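Local structure of actin-binding protein (Saccharomyces cerevisiae, 1JO8) at residues D14-F19 against D33-G38. The protein binds actin filaments and regulates actin assembly by the ARP2/3 complex, its SH3 domain, the part described here, binding partner proteins. Sequence-based numbering, arbitrary orientation.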
loop_
_atom_site.group_PDB
_atom_site.type_symbol
_atom_site.label_atom_id
_atom_site.label_comp_id
_atom_site.label_asym_id
_atom_site.label_seq_id
_atom_site.Cartn_x
_atom_site.Cartn_y
_atom_site.Cartn_z
ATOM N N ASP A 14 -2.857 5.631 -12.697
ATOM C CA ASP A 14 -4.171 5.808 -12.105
ATOM C C ASP A 14 -4.590 4.672 -11.192
ATOM O O ASP A 14 -5.418 4.876 -10.317
ATOM C CB ASP A 14 -5.237 5.966 -13.179
ATOM C CG ASP A 14 -5.077 7.230 -13.967
ATOM O OD1 ASP A 14 -4.684 8.284 -13.410
ATOM O OD2 ASP A 14 -5.396 7.279 -15.171
ATOM N N ASN A 15 -4.000 3.491 -11.382
ATOM C CA ASN A 15 -4.372 2.316 -10.586
ATOM C C ASN A 15 -3.526 2.112 -9.327
ATOM O O ASN A 15 -3.685 1.099 -8.652
ATOM C CB ASN A 15 -4.369 1.042 -11.457
ATOM C CG ASN A 15 -3.000 0.676 -11.960
ATOM O OD1 ASN A 15 -2.015 1.276 -11.625
ATOM N ND2 ASN A 15 -2.939 -0.367 -12.798
ATOM N N GLU A 16 -2.679 3.084 -8.984
ATOM C CA GLU A 16 -1.768 2.960 -7.850
ATOM C C GLU A 16 -2.198 3.800 -6.667
ATOM O O GLU A 16 -2.896 4.807 -6.813
ATOM C CB GLU A 16 -0.366 3.404 -8.269
ATOM C CG GLU A 16 0.246 2.450 -9.271
ATOM C CD GLU A 16 1.570 2.897 -9.822
ATOM O OE1 GLU A 16 2.152 3.850 -9.270
ATOM O OE2 GLU A 16 2.035 2.282 -10.806
ATOM N N LEU A 17 -1.790 3.370 -5.469
ATOM C CA LEU A 17 -1.931 4.181 -4.260
ATOM C C LEU A 17 -0.815 5.209 -4.183
ATOM O O LEU A 17 0.242 5.070 -4.802
ATOM C CB LEU A 17 -1.801 3.306 -3.018
ATOM C CG LEU A 17 -2.876 2.262 -2.762
ATOM C CD1 LEU A 17 -2.554 1.401 -1.548
ATOM C CD2 LEU A 17 -4.174 2.965 -2.548
ATOM N N THR A 18 -1.065 6.227 -3.389
ATOM C CA THR A 18 -0.085 7.213 -2.962
ATOM C C THR A 18 -0.154 7.238 -1.440
ATOM O O THR A 18 -1.239 7.316 -0.889
ATOM C CB THR A 18 -0.427 8.604 -3.519
ATOM O OG1 THR A 18 -0.250 8.587 -4.932
ATOM C CG2 THR A 18 0.492 9.699 -2.966
ATOM N N PHE A 19 0.972 7.166 -0.751
ATOM C CA PHE A 19 0.964 7.166 0.696
ATOM C C PHE A 19 2.281 7.667 1.218
ATOM O O PHE A 19 3.224 7.799 0.454
ATOM C CB PHE A 19 0.604 5.789 1.256
ATOM C CG PHE A 19 1.459 4.650 0.757
ATOM C CD1 PHE A 19 2.743 4.428 1.238
ATOM C CD2 PHE A 19 0.938 3.748 -0.149
ATOM C CE1 PHE A 19 3.482 3.346 0.808
ATOM C CE2 PHE A 19 1.676 2.662 -0.577
ATOM C CZ PHE A 19 2.949 2.472 -0.107
ATOM N N ASP A 33 3.852 -10.922 -7.004
ATOM C CA ASP A 33 4.997 -11.018 -6.105
ATOM C C ASP A 33 5.503 -9.641 -5.696
ATOM O O ASP A 33 5.896 -9.428 -4.559
ATOM C CB ASP A 33 6.184 -11.726 -6.781
ATOM C CG ASP A 33 5.957 -13.187 -7.013
ATOM O OD1 ASP A 33 5.122 -13.807 -6.337
ATOM O OD2 ASP A 33 6.627 -13.806 -7.862
ATOM N N ASP A 34 5.525 -8.710 -6.643
ATOM C CA ASP A 34 6.138 -7.395 -6.450
ATOM C C ASP A 34 5.155 -6.253 -6.252
ATOM O O ASP A 34 5.542 -5.155 -5.832
ATOM C CB ASP A 34 7.041 -7.086 -7.655
ATOM C CG ASP A 34 8.106 -8.129 -7.829
ATOM O OD1 ASP A 34 8.796 -8.392 -6.826
ATOM O OD2 ASP A 34 8.291 -8.775 -8.889
ATOM N N TRP A 35 3.906 -6.496 -6.603
ATOM C CA TRP A 35 2.871 -5.492 -6.512
ATOM C C TRP A 35 1.695 -6.108 -5.783
ATOM O O TRP A 35 1.249 -7.199 -6.151
ATOM C CB TRP A 35 2.434 -5.063 -7.906
ATOM C CG TRP A 35 3.462 -4.257 -8.619
ATOM C CD1 TRP A 35 4.491 -4.720 -9.380
ATOM C CD2 TRP A 35 3.592 -2.840 -8.580
ATOM N NE1 TRP A 35 5.242 -3.664 -9.840
ATOM C CE2 TRP A 35 4.703 -2.493 -9.374
ATOM C CE3 TRP A 35 2.845 -1.819 -8.007
ATOM C CZ2 TRP A 35 5.097 -1.160 -9.570
ATOM C CZ3 TRP A 35 3.229 -0.511 -8.224
ATOM C CH2 TRP A 35 4.336 -0.195 -8.995
ATOM N N TRP A 36 1.201 -5.409 -4.764
ATOM C CA TRP A 36 0.068 -5.846 -3.993
ATOM C C TRP A 36 -1.038 -4.828 -4.161
ATOM O O TRP A 36 -0.805 -3.693 -4.551
ATOM C CB TRP A 36 0.399 -6.009 -2.519
ATOM C CG TRP A 36 1.445 -7.059 -2.238
ATOM C CD1 TRP A 36 1.822 -8.072 -3.066
ATOM C CD2 TRP A 36 2.230 -7.207 -1.047
ATOM N NE1 TRP A 36 2.786 -8.848 -2.463
ATOM C CE2 TRP A 36 3.060 -8.336 -1.228
ATOM C CE3 TRP A 36 2.326 -6.500 0.142
ATOM C CZ2 TRP A 36 3.949 -8.771 -0.263
ATOM C CZ3 TRP A 36 3.214 -6.959 1.112
ATOM C CH2 TRP A 36 4.013 -8.069 0.892
ATOM N N LEU A 37 -2.250 -5.260 -3.874
ATOM C CA LEU A 37 -3.405 -4.398 -3.865
ATOM C C LEU A 37 -3.795 -4.126 -2.406
ATOM O O LEU A 37 -3.784 -5.051 -1.592
ATOM C CB LEU A 37 -4.548 -5.100 -4.542
ATOM C CG LEU A 37 -5.906 -4.471 -4.738
ATOM C CD1 LEU A 37 -5.919 -3.119 -5.368
ATOM C CD2 LEU A 37 -6.871 -5.447 -5.388
ATOM N N GLY A 38 -4.162 -2.899 -2.087
ATOM C CA GLY A 38 -4.622 -2.616 -0.750
ATOM C C GLY A 38 -5.451 -1.353 -0.698
ATOM O O GLY A 38 -5.674 -0.699 -1.720
#
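Glu16 reaches the indole of Trp35 with one carboxylate oxygen, OE2. OE2 lies 3.8 Å from CH2 of Trp35 and 4.0 Å from CZ3 of the same ring. It comes obliquely, off the ring plane and beyond the CH2-CZ3 side of the six-membered ring. The carboxylate and ring planes are 37° apart, so the groups neither stack flat nor stand upright on each other. The second touch sets methyls of Leu17 against a backbone carbonyl oxygen. Leu17 sets its methyl CD1 3.8 Å from the carbonyl O of Gly38, and its CD2 is 4.0 Å from that Gly38 O. Both methyls thus rest on one backbone carbonyl.

The Glu16 chain is extended beyond CG (chi2 174°), which carries the carboxylate out to the indole. The other oxygen, OE1, accepts a hydrogen bond from Ala12 N and is hydrogen-bonded to Tyr9 OH, which fixes the group. Trp35 also packs on Tyr9 and Pro50. Leu17 continues inward onto Leu40 and Phe49, and its backbone bonds to Leu48.

The segment 14-19 belongs to the RT loop of the SH3 fold, and 35-38 begins the strand after the n-Src loop. Trp35 is in the place of the conserved SH3 tryptophan that lines the peptide groove. The contact itself is van der Waals in kind. A carboxylate beside this indole fits the SH3 specificity pocket, where it would probably attract a basic ligand residue.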